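Local coordinates for inclusion membrane protein A (Chlamydia trachomatis, PDB 6E6A) that probably helps chlamydial inclusions fuse with one another as a SNARE-like membrane protein, of which this is the soluble helical domain, at residues V27-F32 and D52-L57; K65-L70 and Q147-L152. The protein carries 3 engineered substitutions. One frame throughout, in Å; residues are numbered along the deposited sequence.

Contact 1. Residues V27-F32 and D52-L57. With NA (sodium ion), chain C.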
ATOM      1  N   VAL A  27      -1.120  12.081   1.079  1.00  6.34           N
ATOM      2  CA  VAL A  27      -0.879  12.997   2.201  1.00  7.54           C
ATOM      3  C   VAL A  27       0.378  12.593   2.980  1.00  8.53           C
ATOM      4  O   VAL A  27       1.262  13.421   3.254  1.00 12.62           O
ATOM      5  CB  VAL A  27      -2.117  13.051   3.117  1.00 13.84           C
ATOM      6  CG1 VAL A  27      -1.834  13.873   4.383  1.00  9.92           C
ATOM      7  CG2 VAL A  27      -3.329  13.607   2.357  1.00  5.76           C
ATOM      8  N   LEU A  28       0.487  11.308   3.330  1.00  9.00           N
ATOM      9  CA  LEU A  28       1.549  10.873   4.238  1.00  4.37           C
ATOM     10  C   LEU A  28       2.928  10.890   3.576  1.00  6.81           C
ATOM     11  O   LEU A  28       3.932  11.189   4.238  1.00  8.03           O
ATOM     12  CB  LEU A  28       1.233   9.480   4.793  1.00  4.48           C
ATOM     13  CG  LEU A  28       0.042   9.449   5.765  1.00  6.63           C
ATOM     14  CD1 LEU A  28      -0.260   8.035   6.225  1.00  9.03           C
ATOM     15  CD2 LEU A  28       0.327  10.341   6.962  1.00  4.69           C
ATOM     16  N   GLN A  29       3.016  10.565   2.279  1.00  8.09           N
ATOM     17  CA  GLN A  29       4.328  10.585   1.632  1.00  8.74           C
ATOM     18  C   GLN A  29       4.941  11.982   1.670  1.00  7.38           C
ATOM     19  O   GLN A  29       6.143  12.135   1.926  1.00  6.50           O
ATOM     20  CB  GLN A  29       4.227  10.064   0.190  1.00  8.87           C
ATOM     21  CG  GLN A  29       3.456  10.969  -0.775  1.00  8.65           C
ATOM     22  CD  GLN A  29       3.374  10.418  -2.189  1.00  9.80           C
ATOM     23  OE1 GLN A  29       2.614  10.919  -3.012  1.00  8.98           O
ATOM     24  NE2 GLN A  29       4.169   9.396  -2.482  1.00  5.97           N
ATOM     25  N   LYS A  30       4.125  13.016   1.442  1.00  6.56           N
ATOM     26  CA  LYS A  30       4.615  14.388   1.526  1.00 10.34           C
ATOM     27  C   LYS A  30       4.879  14.809   2.968  1.00  8.59           C
ATOM     28  O   LYS A  30       5.845  15.532   3.237  1.00 11.20           O
ATOM     29  CB  LYS A  30       3.625  15.333   0.855  1.00 14.27           C
ATOM     30  CG  LYS A  30       3.430  15.039  -0.627  1.00  8.33           C
ATOM     31  CD  LYS A  30       2.802  16.224  -1.335  1.00  8.57           C
ATOM     32  CE  LYS A  30       1.487  16.620  -0.672  1.00 14.12           C
ATOM     33  NZ  LYS A  30       0.386  15.682  -0.988  1.00 20.92           N
ATOM     34  N   GLU A  31       4.029  14.384   3.908  1.00  9.72           N
ATOM     35  CA  GLU A  31       4.292  14.688   5.313  1.00  9.64           C
ATOM     36  C   GLU A  31       5.669  14.182   5.727  1.00 10.69           C
ATOM     37  O   GLU A  31       6.439  14.894   6.385  1.00  7.95           O
ATOM     38  CB  GLU A  31       3.205  14.067   6.196  1.00 10.65           C
ATOM     39  CG  GLU A  31       3.255  14.503   7.670  1.00 21.48           C
ATOM     40  CD  GLU A  31       2.901  15.969   7.867  1.00 17.94           C
ATOM     41  OE1 GLU A  31       2.213  16.544   6.995  1.00 21.64           O
ATOM     42  OE2 GLU A  31       3.313  16.553   8.892  1.00 18.72           O
ATOM     43  N   PHE A  32       6.024  12.978   5.295  1.00  7.61           N
ATOM     44  CA  PHE A  32       7.315  12.437   5.692  1.00  9.94           C
ATOM     45  C   PHE A  32       8.470  12.991   4.856  1.00  9.65           C
ATOM     46  O   PHE A  32       9.574  13.133   5.386  1.00  9.26           O
ATOM     47  CB  PHE A  32       7.243  10.909   5.706  1.00  4.73           C
ATOM     48  CG  PHE A  32       6.608  10.380   6.964  1.00  9.71           C
ATOM     49  CD1 PHE A  32       7.362  10.187   8.107  1.00 13.18           C
ATOM     50  CD2 PHE A  32       5.243  10.159   7.029  1.00 13.09           C
ATOM     51  CE1 PHE A  32       6.771   9.745   9.280  1.00 12.47           C
ATOM     52  CE2 PHE A  32       4.651   9.711   8.200  1.00  6.94           C
ATOM     53  CZ  PHE A  32       5.415   9.510   9.320  1.00 11.79           C
ATOM     54  N   ASP A  52      12.763   7.842   2.780  1.00  8.86           N
ATOM     55  CA  ASP A  52      12.449   6.546   2.177  1.00 12.65           C
ATOM     56  C   ASP A  52      10.948   6.356   2.021  1.00 12.75           C
ATOM     57  O   ASP A  52      10.477   5.709   1.064  1.00 12.99           O
ATOM     58  CB  ASP A  52      12.989   5.415   3.056  1.00 12.75           C
ATOM     59  CG  ASP A  52      14.495   5.287   3.006  1.00 19.16           C
ATOM     60  OD1 ASP A  52      15.140   5.940   2.160  1.00 19.67           O
ATOM     61  OD2 ASP A  52      15.028   4.518   3.828  1.00 18.04           O
ATOM     62  N   PHE A  53      10.187   6.881   2.982  1.00  9.72           N
ATOM     63  CA  PHE A  53       8.736   6.706   2.927  1.00 10.35           C
ATOM     64  C   PHE A  53       8.110   7.275   1.652  1.00 12.83           C
ATOM     65  O   PHE A  53       7.064   6.776   1.213  1.00  7.02           O
ATOM     66  CB  PHE A  53       8.071   7.339   4.149  1.00  9.64           C
ATOM     67  CG  PHE A  53       7.863   6.378   5.291  1.00  8.51           C
ATOM     68  CD1 PHE A  53       8.682   6.409   6.406  1.00 12.38           C
ATOM     69  CD2 PHE A  53       6.849   5.440   5.243  1.00 11.30           C
ATOM     70  CE1 PHE A  53       8.488   5.513   7.452  1.00  7.05           C
ATOM     71  CE2 PHE A  53       6.651   4.547   6.285  1.00 10.46           C
ATOM     72  CZ  PHE A  53       7.468   4.593   7.386  1.00  8.75           C
ATOM     73  N   TYR A  54       8.706   8.305   1.037  1.00  5.43           N
ATOM     74  CA  TYR A  54       8.074   8.862  -0.162  1.00  6.78           C
ATOM     75  C   TYR A  54       7.951   7.817  -1.272  1.00  6.41           C
ATOM     76  O   TYR A  54       6.848   7.547  -1.759  1.00  7.75           O
ATOM     77  CB  TYR A  54       8.821  10.103  -0.682  1.00  7.32           C
ATOM     78  CG  TYR A  54       7.989  10.769  -1.776  1.00  8.89           C
ATOM     79  CD1 TYR A  54       8.010  10.294  -3.088  1.00 12.22           C
ATOM     80  CD2 TYR A  54       7.110  11.803  -1.474  1.00  7.37           C
ATOM     81  CE1 TYR A  54       7.202  10.859  -4.068  1.00 14.17           C
ATOM     82  CE2 TYR A  54       6.306  12.372  -2.450  1.00 11.95           C
ATOM     83  CZ  TYR A  54       6.352  11.895  -3.738  1.00 11.13           C
ATOM     84  OH  TYR A  54       5.547  12.474  -4.689  1.00 16.80           O
ATOM     85  N   SER A  55       9.071   7.216  -1.688  1.00  4.53           N
ATOM     86  CA  SER A  55       9.003   6.204  -2.742  1.00  7.77           C
ATOM     87  C   SER A  55       8.264   4.953  -2.281  1.00  9.08           C
ATOM     88  O   SER A  55       7.516   4.337  -3.070  1.00 13.98           O
ATOM     89  CB  SER A  55      10.409   5.858  -3.235  1.00 18.64           C
ATOM     90  OG  SER A  55      11.262   5.505  -2.159  1.00 22.93           O
ATOM     91  N   CYS A  56       8.430   4.570  -1.003  1.00 11.68           N
ATOM     92  CA  CYS A  56       7.695   3.408  -0.497  1.00 10.72           C
ATOM     93  C   CYS A  56       6.186   3.563  -0.694  1.00 10.75           C
ATOM     94  O   CYS A  56       5.514   2.649  -1.186  1.00  7.54           O
ATOM     95  CB  CYS A  56       8.037   3.195   0.977  1.00 10.15           C
ATOM     96  SG  CYS A  56       6.987   2.005   1.846  1.00 14.18           S
ATOM     97  N   LEU A  57       5.630   4.716  -0.309  1.00 10.21           N
ATOM     98  CA  LEU A  57       4.198   4.948  -0.470  1.00  5.02           C
ATOM     99  C   LEU A  57       3.813   5.231  -1.920  1.00 10.03           C
ATOM    100  O   LEU A  57       2.690   4.911  -2.333  1.00  7.13           O
ATOM    101  CB  LEU A  57       3.746   6.094   0.433  1.00  4.64           C
ATOM    102  CG  LEU A  57       3.953   5.926   1.936  1.00  7.88           C
ATOM    103  CD1 LEU A  57       3.157   6.973   2.685  1.00  7.22           C
ATOM    104  CD2 LEU A  57       3.550   4.528   2.369  1.00 19.48           C
TER
HETATM  105 NA    NA C 301       0.562  18.441   6.649  0.78 28.77          NA

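Contact 2. Residues K65-L70 and Q147-L152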
ATOM      1  N   LYS A  65      -4.471   2.692 -10.298  1.00  4.87           N
ATOM      2  CA  LYS A  65      -5.365   2.387 -11.417  1.00  7.73           C
ATOM      3  C   LYS A  65      -5.444   0.883 -11.667  1.00  5.91           C
ATOM      4  O   LYS A  65      -6.527   0.343 -11.940  1.00 10.40           O
ATOM      5  CB  LYS A  65      -4.933   3.142 -12.678  1.00 13.17           C
ATOM      6  CG  LYS A  65      -5.036   4.666 -12.527  1.00 11.95           C
ATOM      7  CD  LYS A  65      -4.842   5.400 -13.856  1.00 11.97           C
ATOM      8  CE  LYS A  65      -3.520   5.055 -14.524  1.00 11.11           C
ATOM      9  NZ  LYS A  65      -2.353   5.456 -13.702  1.00 18.01           N
ATOM     10  N   GLY A  66      -4.306   0.192 -11.600  1.00  8.87           N
ATOM     11  CA  GLY A  66      -4.313  -1.251 -11.796  1.00 15.13           C
ATOM     12  C   GLY A  66      -5.141  -1.984 -10.755  1.00 15.11           C
ATOM     13  O   GLY A  66      -5.838  -2.954 -11.072  1.00 11.83           O
ATOM     14  N   PHE A  67      -5.097  -1.520  -9.501  1.00  7.41           N
ATOM     15  CA  PHE A  67      -5.873  -2.191  -8.459  1.00  6.76           C
ATOM     16  C   PHE A  67      -7.371  -1.990  -8.674  1.00 14.18           C
ATOM     17  O   PHE A  67      -8.169  -2.932  -8.518  1.00 12.74           O
ATOM     18  CB  PHE A  67      -5.508  -1.636  -7.084  1.00  9.86           C
ATOM     19  CG  PHE A  67      -4.082  -1.863  -6.665  1.00  5.16           C
ATOM     20  CD1 PHE A  67      -3.367  -2.968  -7.094  1.00  6.70           C
ATOM     21  CD2 PHE A  67      -3.477  -0.976  -5.790  1.00  4.64           C
ATOM     22  CE1 PHE A  67      -2.055  -3.172  -6.669  1.00 11.61           C
ATOM     23  CE2 PHE A  67      -2.173  -1.172  -5.362  1.00 15.56           C
ATOM     24  CZ  PHE A  67      -1.461  -2.275  -5.802  1.00  8.81           C
ATOM     25  N   GLU A  68      -7.770  -0.764  -9.036  1.00  8.03           N
ATOM     26  CA  GLU A  68      -9.181  -0.517  -9.323  1.00  8.36           C
ATOM     27  C   GLU A  68      -9.644  -1.349 -10.507  1.00  6.88           C
ATOM     28  O   GLU A  68     -10.761  -1.886 -10.507  1.00 13.47           O
ATOM     29  CB  GLU A  68      -9.416   0.974  -9.586  1.00  9.82           C
ATOM     30  CG  GLU A  68      -9.199   1.875  -8.372  1.00  9.57           C
ATOM     31  CD  GLU A  68     -10.397   1.911  -7.425  1.00 16.93           C
ATOM     32  OE1 GLU A  68     -10.551   2.916  -6.695  1.00 14.41           O
ATOM     33  OE2 GLU A  68     -11.179   0.934  -7.401  1.00 20.06           O
ATOM     34  N   SER A  69      -8.794  -1.462 -11.528  1.00  9.85           N
ATOM     35  CA  SER A  69      -9.129  -2.262 -12.699  1.00 16.87           C
ATOM     36  C   SER A  69      -9.313  -3.726 -12.329  1.00 13.30           C
ATOM     37  O   SER A  69     -10.232  -4.390 -12.826  1.00 15.20           O
ATOM     38  CB  SER A  69      -8.038  -2.101 -13.754  1.00 22.33           C
ATOM     39  OG  SER A  69      -8.227  -3.021 -14.804  1.00 32.25           O
ATOM     40  N   LEU A  70      -8.452  -4.242 -11.450  1.00 12.67           N
ATOM     41  CA  LEU A  70      -8.576  -5.625 -11.000  1.00 18.56           C
ATOM     42  C   LEU A  70      -9.895  -5.860 -10.268  1.00 13.60           C
ATOM     43  O   LEU A  70     -10.583  -6.868 -10.505  1.00 13.26           O
ATOM     44  CB  LEU A  70      -7.387  -5.968 -10.100  1.00 14.89           C
ATOM     45  CG  LEU A  70      -7.253  -7.394  -9.566  1.00 20.33           C
ATOM     46  CD1 LEU A  70      -6.866  -8.350 -10.679  1.00 21.76           C
ATOM     47  CD2 LEU A  70      -6.238  -7.441  -8.437  1.00 18.24           C
ATOM     48  N   GLN A 147       2.577  -7.054  -7.383  1.00 12.35           N
ATOM     49  CA  GLN A 147       2.863  -8.289  -8.161  1.00 24.26           C
ATOM     50  C   GLN A 147       1.566  -9.077  -8.375  1.00 18.16           C
ATOM     51  O   GLN A 147       1.337  -9.527  -9.508  1.00 16.65           O
ATOM     52  CB  GLN A 147       3.910  -9.144  -7.448  1.00 35.57           C
ATOM     53  CG  GLN A 147       4.588 -10.151  -8.367  1.00 50.25           C
ATOM     54  CD  GLN A 147       4.872  -9.581  -9.736  1.00 56.74           C
ATOM     55  OE1 GLN A 147       5.785  -8.779  -9.920  1.00 52.19           O
ATOM     56  NE2 GLN A 147       4.080  -9.984 -10.714  1.00 65.42           N
ATOM     57  N   LEU A 148       0.766  -9.231  -7.331  1.00 10.36           N
ATOM     58  CA  LEU A 148      -0.520  -9.971  -7.411  1.00 11.18           C
ATOM     59  C   LEU A 148      -1.383  -9.339  -8.509  1.00 14.14           C
ATOM     60  O   LEU A 148      -1.824 -10.065  -9.409  1.00 13.84           O
ATOM     61  CB  LEU A 148      -1.199  -9.874  -6.043  1.00 18.55           C
ATOM     62  CG  LEU A 148      -2.561 -10.549  -5.914  1.00 27.96           C
ATOM     63  CD1 LEU A 148      -2.777 -11.035  -4.490  1.00 24.43           C
ATOM     64  CD2 LEU A 148      -3.674  -9.601  -6.328  1.00 27.40           C
ATOM     65  N   SER A 149      -1.603  -8.040  -8.443  1.00 11.33           N
ATOM     66  CA  SER A 149      -2.398  -7.354  -9.452  1.00 15.05           C
ATOM     67  C   SER A 149      -1.797  -7.491 -10.844  1.00 13.91           C
ATOM     68  O   SER A 149      -2.520  -7.753 -11.808  1.00 17.44           O
ATOM     69  CB  SER A 149      -2.543  -5.879  -9.087  1.00 21.90           C
ATOM     70  OG  SER A 149      -3.643  -5.321  -9.784  1.00 21.08           O
ATOM     71  N   LYS A 150      -0.479  -7.317 -10.972  1.00 12.49           N
ATOM     72  CA  LYS A 150       0.162  -7.366 -12.283  1.00 16.12           C
ATOM     73  C   LYS A 150       0.001  -8.747 -12.917  1.00 14.12           C
ATOM     74  O   LYS A 150      -0.375  -8.874 -14.092  1.00 14.14           O
ATOM     75  CB  LYS A 150       1.643  -7.011 -12.134  1.00 18.14           C
ATOM     76  CG  LYS A 150       2.017  -5.549 -12.287  1.00 32.53           C
ATOM     77  CD  LYS A 150       3.518  -5.441 -12.526  1.00 41.06           C
ATOM     78  CE  LYS A 150       4.220  -4.660 -11.422  1.00 44.62           C
ATOM     79  NZ  LYS A 150       3.656  -3.293 -11.251  1.00 47.17           N
ATOM     80  N   THR A 151       0.290  -9.797 -12.145  1.00 11.98           N
ATOM     81  CA  THR A 151       0.139 -11.158 -12.647  1.00 19.27           C
ATOM     82  C   THR A 151      -1.307 -11.448 -13.027  1.00 15.73           C
ATOM     83  O   THR A 151      -1.571 -11.982 -14.109  1.00 15.23           O
ATOM     84  CB  THR A 151       0.642 -12.180 -11.625  1.00 22.43           C
ATOM     85  OG1 THR A 151       1.898 -11.750 -11.098  1.00 27.19           O
ATOM     86  CG2 THR A 151       0.851 -13.521 -12.301  1.00 28.35           C
ATOM     87  N   LEU A 152      -2.258 -11.133 -12.138  1.00 13.43           N
ATOM     88  CA  LEU A 152      -3.656 -11.435 -12.434  1.00 12.81           C
ATOM     89  C   LEU A 152      -4.138 -10.704 -13.678  1.00 14.98           C
ATOM     90  O   LEU A 152      -4.849 -11.284 -14.505  1.00 16.10           O
ATOM     91  CB  LEU A 152      -4.550 -11.069 -11.251  1.00 16.90           C
ATOM     92  CG  LEU A 152      -4.867 -12.127 -10.199  1.00 25.74           C
ATOM     93  CD1 LEU A 152      -5.597 -11.483  -9.030  1.00 27.08           C
ATOM     94  CD2 LEU A 152      -5.697 -13.238 -10.798  1.00 30.25           C
TER

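Contact 1. Residues V27-F32 and D52-L57
The side-chain amide of Q29 lies flat on one face of the Y54 ring, the two planes only 4° apart, with NE2 3.5 Å above the ring plane over its centre. CG of Q29 sits between the backbone N and the carbonyl carbon (chi1 68°), and the extended chain beyond it lays the amide along the ring, CD 3.5 Å from CE2 of Y54. Glutamine suits the spot because its flat end stacks on the phenol while its edges remain available for polar bonds: NE2 makes a weak, bent bond to the backbone O of Y54 (3.3 Å, N-H...O angle 136°), and its stronger partner is OE1 of Q58. At the base of the Q29 side chain, L57 packs CB on Q29 CB (4.0 Å) and CD1 on L28 CB (3.8 Å). These residues join helix 18-38 to helix 44-62, neighbours in a helical bundle; the two segments run nearly antiparallel, axes 8.0 Å apart. On the inward side the rings of F32 and F53 meet obliquely, their centroids 5.1 Å apart; phenylalanine suits this buried seam, where both rings also touch L107 and L131. Away from helix 44-62, E31 binds the sodium ion through OE1 (2.5 Å), while its OE2 forms a salt bridge with R115.

Contact 2. Residues K65-L70 and Q147-L152
S149 holds OG anti to its own backbone N (chi1 -161°), which carries the hydroxyl toward helix 64-75, and L70 has CG likewise opposite its N (chi1 -177°), sending its two methyls across to helix 125-163. The contact packs a short helix against the long C-terminal helix of an all-helical bundle, the segment axes crossing at 57° and approaching no closer than 9.7 Å. With the axes that far apart, side chains must span much of the gap; at G66, which has no side chain, S149 alone supplies the bridging group. Serine is small enough to fit where F67, G66 and L70 converge, with its OG 3.5 Å from O of G66.

The same serine meets the rim of the F67 ring, with CB in the ring plane 3.6 Å from CD1 of F67. The aromatic side chain is broad enough to reach S149 and still touch F60, L145 and L18, so it also links this pair of helices to helix 18-38. L70 carries the leucine packing. Its CD2 lies 3.6 Å from OG of S149 and also packs 4.0 Å from CD2 of L148, the two leucine side chains crossing at about a right angle. L70 and L152 both rest on F85 as well, while L148 and L152 touch I89 of helix 87-107, so the flexible, branched leucines fill the junction of helices 64-75, 87-107 and 125-163. The other methyl of L70, CD1, abuts the side chain of L152, 3.6 Å from its CB.

How the contacts relate
After helix 7-15 the chain follows helix 18-38, turns, and comes back along helix 44-62; contact 1 closes this hairpin, with only 19 residues between its segments. Helix 64-75 follows directly, and from it contact 2 spans 76 residues, mostly helical, to reach helix 125-163. The two contacts are therefore in series, neither nested nor crossing. The centres of contact 1 and contact 2 are about 22 Å apart, on opposite sides of the chain's centre. Contact 1 ties together consecutive helices, whereas contact 2 joins the middle of the chain to its C-terminal helix. That long helix also reaches contact 1, where D52 forms a salt bridge with R135 and C56 packs against L138 and R139.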